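Local coordinates for protein alanine glyoxylate transaminase (Thermococcus litoralis, PDB 2ZC0) that probably transfers the amino group of alanine to glyoxylate, using pyridoxal 5'-phosphate as its cofactor, at residues S246-T251 and L288-R293; A86-Y91 and I255-A260; E60-E65 and P280-Y285. One frame throughout, in Å; residues are numbered along the deposited sequence.

How the contacts relate
The three contacts lie on one side of the chain's centre, around helix 281-292. Contacts 1 and 3 share that helix, their centres 13 Å apart, and a salt bridge between R293 NH2 and E60 OE2 (2.9 Å) ties them. Contact 2 lies 12 Å from contact 1, centre to centre, and meets it where L291 CD2 packs on F87 CD2. Contacts 2 and 3, with centres 20 Å apart, still touch through I255 CG1 and S283 CB at 3.4 Å. Only contact 1 includes residues of the PMP pocket; the side chains of W257 in contact 2 and I282 in contact 3 stand about 8 Å and 13 Å from a bound cofactor.

Contact 1 of 3, residues S246-T251 and L288-R293; sequences SKVLGT and LEYLKR. With PMP (4'-deoxy-4'-aminopyridoxal-5'-phosphate), chain F.
The ring of Y290 takes V248 and L249 from the same side of its plane but near different ends. L249 reaches the root of the ring: its CD1 lies 3.7 Å from Y290 CD1, and the two side chains run past each other in opposite directions. This is an off-centre CH-pi contact, with L249 CD1 4.2 Å from the ring centroid and 29° off the normal. V248 serves the hydroxyl end. Its CG1 comes to 3.5 Å from Y290 OH and 4.1 Å from Y290 CZ, the two side chains crossing at about a right angle. Y290 holds CG opposite its own backbone nitrogen (chi1 178°), a setting that carries the ring away from its helix and across to the loop. No hydrogen bond joins the two segments, and the three touching residues are buried.

The other face of the turn belongs to the cofactor. K247 NZ approaches PMP C4A to 3.3 Å and is hydrogen-bonded to Y217 OH, consistent with the Schiff-base lysine of class I aminotransferases in a form where the cofactor carries its own amino group. S246 OG lies 3.1 Å from PMP O2P, close enough for a weak hydrogen bond, although its one proton may go to another acceptor. V248 and L249 thus give the lysine loop an apolar backing, while the side chains of S246, K247 and T251 face the cofactor.

Y71 of the second subunit packs on K247 and T251 at the dimer interface. Within the chain, the loop joins strand 239-244 to strand 256-259, and the contact seats it on helix 281-292, with L54 of helix 51-64 touching both L249 and Y290 and H300 of helix 295-322 touching both V248 and Y290.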
loop_
_atom_site.group_PDB
_atom_site.type_symbol
_atom_site.label_atom_id
_atom_site.label_comp_id
_atom_site.label_asym_id
_atom_site.label_seq_id
_atom_site.Cartn_x
_atom_site.Cartn_y
_atom_site.Cartn_z
ATOM N N SER A 246 16.340 -17.853 -22.151
ATOM C CA SER A 246 16.915 -18.783 -21.195
ATOM C C SER A 246 16.822 -20.257 -21.622
ATOM O O SER A 246 17.771 -21.009 -21.432
ATOM C CB SER A 246 16.282 -18.581 -19.808
ATOM O OG SER A 246 14.894 -18.848 -19.821
ATOM N N LYS A 247 15.704 -20.667 -22.219
ATOM C CA LYS A 247 15.565 -22.063 -22.639
ATOM C C LYS A 247 16.274 -22.360 -23.959
ATOM O O LYS A 247 16.256 -23.492 -24.434
ATOM C CB LYS A 247 14.088 -22.451 -22.759
ATOM C CG LYS A 247 13.244 -22.044 -21.557
ATOM C CD LYS A 247 13.805 -22.610 -20.265
ATOM C CE LYS A 247 13.364 -21.771 -19.072
ATOM N NZ LYS A 247 11.882 -21.686 -18.951
ATOM N N VAL A 248 16.896 -21.342 -24.541
ATOM C CA VAL A 248 17.599 -21.500 -25.801
ATOM C C VAL A 248 19.095 -21.268 -25.626
ATOM O O VAL A 248 19.911 -22.166 -25.849
ATOM C CB VAL A 248 17.073 -20.499 -26.858
ATOM C CG1 VAL A 248 17.891 -20.600 -28.141
ATOM C CG2 VAL A 248 15.594 -20.757 -27.134
ATOM N N LEU A 249 19.449 -20.051 -25.221
ATOM C CA LEU A 249 20.841 -19.676 -25.030
ATOM C C LEU A 249 21.402 -20.247 -23.733
ATOM O O LEU A 249 22.571 -20.623 -23.655
ATOM C CB LEU A 249 20.963 -18.151 -25.026
ATOM C CG LEU A 249 22.366 -17.564 -24.845
ATOM C CD1 LEU A 249 23.225 -17.866 -26.083
ATOM C CD2 LEU A 249 22.253 -16.056 -24.631
ATOM N N GLY A 250 20.558 -20.321 -22.716
ATOM C CA GLY A 250 21.001 -20.810 -21.429
ATOM C C GLY A 250 20.228 -20.084 -20.346
ATOM O O GLY A 250 20.116 -18.860 -20.338
ATOM N N THR A 251 19.697 -20.861 -19.420
ATOM C CA THR A 251 18.898 -20.349 -18.329
ATOM C C THR A 251 19.641 -19.452 -17.315
ATOM O O THR A 251 19.008 -18.675 -16.605
ATOM C CB THR A 251 18.248 -21.540 -17.622
ATOM O OG1 THR A 251 16.905 -21.213 -17.255
ATOM C CG2 THR A 251 19.037 -21.931 -16.420
ATOM N N LEU A 288 23.598 -11.398 -28.764
ATOM C CA LEU A 288 23.600 -10.620 -29.993
ATOM C C LEU A 288 24.336 -11.362 -31.106
ATOM O O LEU A 288 23.854 -11.431 -32.237
ATOM C CB LEU A 288 24.258 -9.258 -29.763
ATOM C CG LEU A 288 24.396 -8.376 -31.007
ATOM C CD1 LEU A 288 23.029 -8.127 -31.630
ATOM C CD2 LEU A 288 25.060 -7.074 -30.622
ATOM N N GLU A 289 25.509 -11.903 -30.781
ATOM C CA GLU A 289 26.301 -12.653 -31.752
ATOM C C GLU A 289 25.618 -13.969 -32.082
ATOM O O GLU A 289 25.557 -14.375 -33.238
ATOM C CB GLU A 289 27.702 -12.939 -31.207
ATOM C CG GLU A 289 28.657 -11.768 -31.326
ATOM C CD GLU A 289 28.733 -11.236 -32.746
ATOM O OE1 GLU A 289 29.011 -12.029 -33.670
ATOM O OE2 GLU A 289 28.510 -10.020 -32.933
ATOM N N TYR A 290 25.111 -14.635 -31.051
ATOM C CA TYR A 290 24.417 -15.900 -31.222
ATOM C C TYR A 290 23.355 -15.736 -32.305
ATOM O O TYR A 290 23.259 -16.542 -33.230
ATOM C CB TYR A 290 23.759 -16.299 -29.908
ATOM C CG TYR A 290 22.964 -17.581 -29.963
ATOM C CD1 TYR A 290 23.554 -18.807 -29.651
ATOM C CD2 TYR A 290 21.616 -17.570 -30.315
ATOM C CE1 TYR A 290 22.816 -19.988 -29.688
ATOM C CE2 TYR A 290 20.872 -18.746 -30.357
ATOM C CZ TYR A 290 21.478 -19.949 -30.044
ATOM O OH TYR A 290 20.747 -21.111 -30.098
ATOM N N LEU A 291 22.564 -14.675 -32.194
ATOM C CA LEU A 291 21.508 -14.433 -33.164
ATOM C C LEU A 291 22.029 -14.026 -34.537
ATOM O O LEU A 291 21.627 -14.601 -35.548
ATOM C CB LEU A 291 20.543 -13.365 -32.644
ATOM C CG LEU A 291 19.677 -13.755 -31.444
ATOM C CD1 LEU A 291 18.757 -12.589 -31.109
ATOM C CD2 LEU A 291 18.859 -15.011 -31.755
ATOM N N LYS A 292 22.922 -13.042 -34.570
ATOM C CA LYS A 292 23.489 -12.555 -35.823
ATOM C C LYS A 292 24.209 -13.618 -36.652
ATOM O O LYS A 292 24.196 -13.555 -37.880
ATOM C CB LYS A 292 24.451 -11.387 -35.558
ATOM C CG LYS A 292 23.773 -10.023 -35.418
ATOM C CD LYS A 292 24.796 -8.901 -35.234
ATOM C CE LYS A 292 24.105 -7.535 -35.131
ATOM N NZ LYS A 292 25.043 -6.416 -34.804
ATOM N N ARG A 293 24.827 -14.588 -35.982
ATOM C CA ARG A 293 25.566 -15.642 -36.669
ATOM C C ARG A 293 24.712 -16.851 -37.054
ATOM O O ARG A 293 25.220 -17.840 -37.579
ATOM C CB ARG A 293 26.758 -16.075 -35.814
ATOM C CG ARG A 293 27.636 -14.899 -35.421
ATOM C CD ARG A 293 29.113 -15.209 -35.527
ATOM N NE ARG A 293 29.715 -15.594 -34.258
ATOM C CZ ARG A 293 31.006 -15.881 -34.110
ATOM N NH1 ARG A 293 31.817 -15.823 -35.158
ATOM N NH2 ARG A 293 31.490 -16.219 -32.921
HETATM N N1 PMP F . 8.102 -18.201 -17.212
HETATM C C2 PMP F . 7.928 -19.531 -17.047
HETATM C C2A PMP F . 6.535 -20.088 -17.352
HETATM C C3 PMP F . 8.992 -20.369 -16.619
HETATM O O3 PMP F . 8.774 -21.730 -16.457
HETATM C C4 PMP F . 10.281 -19.774 -16.348
HETATM C C4A PMP F . 11.431 -20.689 -15.885
HETATM N N4A PMP F . 11.933 -20.363 -14.550
HETATM C C5 PMP F . 10.421 -18.252 -16.550
HETATM C C6 PMP F . 9.291 -17.517 -16.983
HETATM C C5A PMP F . 11.739 -17.494 -16.301
HETATM O O4P PMP F . 12.490 -17.841 -17.037
HETATM P P PMP F . 13.927 -17.003 -16.870
HETATM O O1P PMP F . 14.449 -15.840 -18.273
HETATM O O2P PMP F . 15.270 -18.358 -16.770
HETATM O O3P PMP F . 14.008 -16.019 -15.348
#

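Contact 2 of 3, residues A86-Y91 and I255-A260; sequences AFLKKY and IGWIIA
In the large domain of this fold type I PLP enzyme, L88 of helix 78-91 packs against W257 and I259 of strand 256-259, the strand that runs antiparallel to both its neighbours, 101-104 and 239-244, in the central mixed sheet. W257 and I259 both send their CB toward the helix, whereas I258, between them, packs on helix 106-118. The helix therefore covers one side of this strand. The contact is wholly apolar and buried, with no hydrogen bond between the segments.

L88 divides its two methyls between the strand residues. CD1 lies obliquely to the W257 ring system, 4.3 Å from CZ2, a loose approach. The other branch makes the closer meeting, with I259. L94 lies beside both L88 and I259, and V96 also touches I259, so the loop that follows the helix completes the apolar cluster. F87 adds an edge-to-face contact with F296.

I259 places CG1 opposite its carbonyl carbon (chi1 -67°), and with chi2 at 179° the chain extends to meet the leucine tip to tip, I259 CD1 resting 3.6 Å from L88 CD2.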
loop_
_atom_site.group_PDB
_atom_site.type_symbol
_atom_site.label_atom_id
_atom_site.label_comp_id
_atom_site.label_asym_id
_atom_site.label_seq_id
_atom_site.Cartn_x
_atom_site.Cartn_y
_atom_site.Cartn_z
ATOM N N ALA A 86 13.739 -8.988 -35.152
ATOM C CA ALA A 86 13.819 -9.773 -36.383
ATOM C C ALA A 86 13.658 -11.241 -36.049
ATOM O O ALA A 86 13.007 -11.994 -36.774
ATOM C CB ALA A 86 15.169 -9.550 -37.066
ATOM N N PHE A 87 14.274 -11.643 -34.944
ATOM C CA PHE A 87 14.197 -13.019 -34.488
ATOM C C PHE A 87 12.762 -13.390 -34.161
ATOM O O PHE A 87 12.332 -14.504 -34.431
ATOM C CB PHE A 87 15.083 -13.211 -33.258
ATOM C CG PHE A 87 14.873 -14.520 -32.555
ATOM C CD1 PHE A 87 14.114 -14.585 -31.392
ATOM C CD2 PHE A 87 15.448 -15.690 -33.046
ATOM C CE1 PHE A 87 13.933 -15.794 -30.725
ATOM C CE2 PHE A 87 15.272 -16.905 -32.386
ATOM C CZ PHE A 87 14.515 -16.958 -31.224
ATOM N N LEU A 88 12.017 -12.453 -33.587
ATOM C CA LEU A 88 10.631 -12.725 -33.228
ATOM C C LEU A 88 9.731 -12.759 -34.456
ATOM O O LEU A 88 8.811 -13.573 -34.542
ATOM C CB LEU A 88 10.121 -11.683 -32.224
ATOM C CG LEU A 88 10.249 -12.009 -30.726
ATOM C CD1 LEU A 88 11.659 -12.479 -30.424
ATOM C CD2 LEU A 88 9.894 -10.786 -29.878
ATOM N N LYS A 89 9.995 -11.876 -35.408
ATOM C CA LYS A 89 9.195 -11.822 -36.619
ATOM C C LYS A 89 9.372 -13.083 -37.457
ATOM O O LYS A 89 8.426 -13.563 -38.085
ATOM C CB LYS A 89 9.562 -10.567 -37.432
ATOM C CG LYS A 89 9.286 -10.653 -38.932
ATOM C CD LYS A 89 10.461 -11.334 -39.646
ATOM C CE LYS A 89 10.065 -11.921 -41.004
ATOM N NZ LYS A 89 11.181 -12.733 -41.586
ATOM N N LYS A 90 10.582 -13.629 -37.447
ATOM C CA LYS A 90 10.868 -14.815 -38.232
ATOM C C LYS A 90 10.415 -16.122 -37.601
ATOM O O LYS A 90 9.660 -16.879 -38.209
ATOM C CB LYS A 90 12.367 -14.896 -38.533
ATOM C CG LYS A 90 12.743 -16.095 -39.395
ATOM C CD LYS A 90 14.209 -16.080 -39.779
ATOM C CE LYS A 90 14.581 -17.318 -40.582
ATOM N NZ LYS A 90 16.042 -17.338 -40.907
ATOM N N TYR A 91 10.866 -16.376 -36.375
ATOM C CA TYR A 91 10.546 -17.618 -35.678
ATOM C C TYR A 91 9.383 -17.632 -34.694
ATOM O O TYR A 91 9.183 -18.641 -34.019
ATOM C CB TYR A 91 11.785 -18.135 -34.952
ATOM C CG TYR A 91 12.978 -18.342 -35.847
ATOM C CD1 TYR A 91 14.061 -17.464 -35.809
ATOM C CD2 TYR A 91 13.028 -19.419 -36.731
ATOM C CE1 TYR A 91 15.170 -17.656 -36.626
ATOM C CE2 TYR A 91 14.131 -19.621 -37.557
ATOM C CZ TYR A 91 15.198 -18.737 -37.498
ATOM O OH TYR A 91 16.296 -18.932 -38.305
ATOM N N ILE A 255 18.684 -13.393 -19.618
ATOM C CA ILE A 255 18.338 -12.532 -20.753
ATOM C C ILE A 255 16.879 -12.763 -21.138
ATOM O O ILE A 255 16.526 -13.788 -21.735
ATOM C CB ILE A 255 19.228 -12.791 -21.997
ATOM C CG1 ILE A 255 20.642 -12.239 -21.770
ATOM C CG2 ILE A 255 18.630 -12.084 -23.228
ATOM C CD1 ILE A 255 20.698 -10.722 -21.565
ATOM N N GLY A 256 16.037 -11.804 -20.766
ATOM C CA GLY A 256 14.622 -11.886 -21.053
ATOM C C GLY A 256 14.131 -10.549 -21.568
ATOM O O GLY A 256 14.919 -9.612 -21.741
ATOM N N TRP A 257 12.831 -10.437 -21.800
ATOM C CA TRP A 257 12.309 -9.192 -22.323
ATOM C C TRP A 257 10.831 -8.956 -22.067
ATOM O O TRP A 257 10.075 -9.868 -21.728
ATOM C CB TRP A 257 12.587 -9.100 -23.835
ATOM C CG TRP A 257 11.999 -10.245 -24.634
ATOM C CD1 TRP A 257 10.695 -10.398 -25.018
ATOM C CD2 TRP A 257 12.679 -11.436 -25.062
ATOM N NE1 TRP A 257 10.520 -11.607 -25.653
ATOM C CE2 TRP A 257 11.720 -12.265 -25.693
ATOM C CE3 TRP A 257 14.000 -11.885 -24.969
ATOM C CZ2 TRP A 257 12.042 -13.521 -26.226
ATOM C CZ3 TRP A 257 14.324 -13.134 -25.495
ATOM C CH2 TRP A 257 13.346 -13.940 -26.120
ATOM N N ILE A 258 10.450 -7.693 -22.200
ATOM C CA ILE A 258 9.084 -7.269 -22.062
ATOM C C ILE A 258 8.735 -6.667 -23.414
ATOM O O ILE A 258 9.590 -6.092 -24.091
ATOM C CB ILE A 258 8.926 -6.147 -21.016
ATOM C CG1 ILE A 258 9.041 -6.705 -19.605
ATOM C CG2 ILE A 258 7.586 -5.453 -21.194
ATOM C CD1 ILE A 258 8.890 -5.655 -18.533
ATOM N N ILE A 259 7.484 -6.821 -23.815
ATOM C CA ILE A 259 7.012 -6.217 -25.046
ATOM C C ILE A 259 5.707 -5.610 -24.587
ATOM O O ILE A 259 4.779 -6.331 -24.218
ATOM C CB ILE A 259 6.709 -7.227 -26.175
ATOM C CG1 ILE A 259 7.983 -7.918 -26.666
ATOM C CG2 ILE A 259 6.088 -6.476 -27.357
ATOM C CD1 ILE A 259 7.691 -8.951 -27.784
ATOM N N ALA A 260 5.674 -4.283 -24.569
ATOM C CA ALA A 260 4.518 -3.512 -24.152
ATOM C C ALA A 260 4.487 -2.242 -24.995
ATOM O O ALA A 260 5.386 -1.994 -25.811
ATOM C CB ALA A 260 4.631 -3.155 -22.670
#

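Contact 3 of 3, residues E60-E65 and P280-Y285; sequences EVLEKE and PAISQY
NZ of K67 is gripped from both sides of this contact: E65 OE2 forms a salt bridge with it and Y285 OH a hydrogen bond, so the residue just past helix 51-64 and the first turns of helix 281-292 share one cation. The contact is a helix-helix packing at the edge of the aminotransferase subunit, beside the dimer interface. R51 of the second subunit donates to the carbonyl oxygens of L62 and E63, holding the end of helix 51-64 from across that interface.

Besides sharing K67, E65 and Y285 also meet through carbon. E65 CG lies over one face of the tyrosine ring, 4.1 Å from the centroid and 23° off the normal, a CH-pi contact displaced toward the rim, with CZ the nearest ring atom at 3.8 Å. The bend at chi2 (53°) turns the carboxylate aside from this methylene, its plane 36° from that of the ring.

V61 packs tightly at the other end of the tyrosine, its CG1 3.3 Å from Y285 CB and 3.8 Å from Y285 CG. With an alanine at Y285, K67 would probably be left without its hydroxyl partner and a gap would open beside E65 CG. Across the dimer interface, I282 packs on S283 of the second subunit, so the two copies of helix 281-292 meet there. Within the chain, I282 turns its branch methyl to helix 51-64: CG2, opposite the carbonyl carbon, sits 3.9 Å from L62 CD2.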
loop_
_atom_site.group_PDB
_atom_site.type_symbol
_atom_site.label_atom_id
_atom_site.label_comp_id
_atom_site.label_asym_id
_atom_site.label_seq_id
_atom_site.Cartn_x
_atom_site.Cartn_y
_atom_site.Cartn_z
ATOM N N GLU A 60 35.602 -13.511 -27.549
ATOM C CA GLU A 60 35.677 -12.559 -28.654
ATOM C C GLU A 60 35.049 -11.227 -28.255
ATOM O O GLU A 60 35.672 -10.165 -28.375
ATOM C CB GLU A 60 34.945 -13.115 -29.886
ATOM C CG GLU A 60 35.671 -14.241 -30.636
ATOM C CD GLU A 60 34.802 -14.867 -31.737
ATOM O OE1 GLU A 60 35.335 -15.654 -32.560
ATOM O OE2 GLU A 60 33.582 -14.575 -31.776
ATOM N N VAL A 61 33.809 -11.298 -27.784
ATOM C CA VAL A 61 33.078 -10.117 -27.354
ATOM C C VAL A 61 33.836 -9.299 -26.304
ATOM O O VAL A 61 33.945 -8.078 -26.424
ATOM C CB VAL A 61 31.694 -10.504 -26.779
ATOM C CG1 VAL A 61 31.058 -9.308 -26.106
ATOM C CG2 VAL A 61 30.789 -11.012 -27.901
ATOM N N LEU A 62 34.369 -9.968 -25.286
ATOM C CA LEU A 62 35.092 -9.273 -24.220
ATOM C C LEU A 62 36.376 -8.570 -24.653
ATOM O O LEU A 62 36.629 -7.429 -24.259
ATOM C CB LEU A 62 35.386 -10.240 -23.070
ATOM C CG LEU A 62 34.160 -10.530 -22.196
ATOM C CD1 LEU A 62 34.316 -11.849 -21.437
ATOM C CD2 LEU A 62 33.963 -9.353 -21.244
ATOM N N GLU A 63 37.184 -9.236 -25.467
ATOM C CA GLU A 63 38.434 -8.634 -25.905
ATOM C C GLU A 63 38.255 -7.570 -26.992
ATOM O O GLU A 63 39.011 -6.597 -27.039
ATOM C CB GLU A 63 39.404 -9.725 -26.383
ATOM C CG GLU A 63 38.930 -10.520 -27.589
ATOM C CD GLU A 63 39.861 -11.676 -27.950
ATOM O OE1 GLU A 63 39.601 -12.347 -28.976
ATOM O OE2 GLU A 63 40.847 -11.916 -27.213
ATOM N N LYS A 64 37.241 -7.726 -27.840
ATOM C CA LYS A 64 37.018 -6.777 -28.935
ATOM C C LYS A 64 36.040 -5.631 -28.655
ATOM O O LYS A 64 36.209 -4.529 -29.181
ATOM C CB LYS A 64 36.579 -7.550 -30.189
ATOM C CG LYS A 64 37.598 -8.604 -30.631
ATOM C CD LYS A 64 37.012 -9.634 -31.599
ATOM C CE LYS A 64 37.956 -10.831 -31.756
ATOM N NZ LYS A 64 37.452 -11.865 -32.705
ATOM N N GLU A 65 35.029 -5.879 -27.830
ATOM C CA GLU A 65 34.038 -4.849 -27.519
ATOM C C GLU A 65 34.116 -4.355 -26.069
ATOM O O GLU A 65 33.729 -5.059 -25.144
ATOM C CB GLU A 65 32.634 -5.394 -27.822
ATOM C CG GLU A 65 31.510 -4.389 -27.679
ATOM C CD GLU A 65 31.751 -3.119 -28.468
ATOM O OE1 GLU A 65 32.527 -2.263 -27.994
ATOM O OE2 GLU A 65 31.170 -2.975 -29.566
ATOM N N PRO A 280 22.779 -8.042 -17.855
ATOM C CA PRO A 280 24.227 -8.272 -17.987
ATOM C C PRO A 280 24.746 -7.975 -19.398
ATOM O O PRO A 280 24.228 -8.511 -20.375
ATOM C CB PRO A 280 24.375 -9.760 -17.637
ATOM C CG PRO A 280 23.180 -10.044 -16.784
ATOM C CD PRO A 280 22.086 -9.280 -17.464
ATOM N N ALA A 281 25.772 -7.136 -19.500
ATOM C CA ALA A 281 26.339 -6.773 -20.796
ATOM C C ALA A 281 26.861 -7.992 -21.552
ATOM O O ALA A 281 26.588 -8.158 -22.748
ATOM C CB ALA A 281 27.458 -5.758 -20.615
ATOM N N ILE A 282 27.611 -8.844 -20.860
ATOM C CA ILE A 282 28.148 -10.034 -21.501
ATOM C C ILE A 282 27.039 -10.919 -22.051
ATOM O O ILE A 282 27.144 -11.421 -23.163
ATOM C CB ILE A 282 28.977 -10.894 -20.541
ATOM C CG1 ILE A 282 28.156 -11.211 -19.300
ATOM C CG2 ILE A 282 30.281 -10.189 -20.202
ATOM C CD1 ILE A 282 28.866 -12.116 -18.350
ATOM N N SER A 283 25.973 -11.109 -21.285
ATOM C CA SER A 283 24.883 -11.954 -21.744
ATOM C C SER A 283 24.189 -11.339 -22.944
ATOM O O SER A 283 23.740 -12.050 -23.847
ATOM C CB SER A 283 23.866 -12.175 -20.628
ATOM O OG SER A 283 24.482 -12.725 -19.478
ATOM N N GLN A 284 24.103 -10.014 -22.961
ATOM C CA GLN A 284 23.441 -9.339 -24.068
ATOM C C GLN A 284 24.269 -9.480 -25.347
ATOM O O GLN A 284 23.742 -9.815 -26.406
ATOM C CB GLN A 284 23.218 -7.855 -23.741
ATOM C CG GLN A 284 22.230 -7.575 -22.600
ATOM C CD GLN A 284 21.911 -6.097 -22.482
ATOM O OE1 GLN A 284 22.140 -5.472 -21.435
ATOM N NE2 GLN A 284 21.379 -5.522 -23.562
ATOM N N TYR A 285 25.568 -9.231 -25.243
ATOM C CA TYR A 285 26.447 -9.335 -26.396
ATOM C C TYR A 285 26.563 -10.783 -26.881
ATOM O O TYR A 285 26.552 -11.037 -28.086
ATOM C CB TYR A 285 27.817 -8.731 -26.063
ATOM C CG TYR A 285 27.849 -7.234 -26.287
ATOM C CD1 TYR A 285 27.716 -6.710 -27.569
ATOM C CD2 TYR A 285 27.964 -6.341 -25.220
ATOM C CE1 TYR A 285 27.691 -5.340 -27.794
ATOM C CE2 TYR A 285 27.940 -4.959 -25.431
ATOM C CZ TYR A 285 27.800 -4.471 -26.728
ATOM O OH TYR A 285 27.746 -3.113 -26.967
#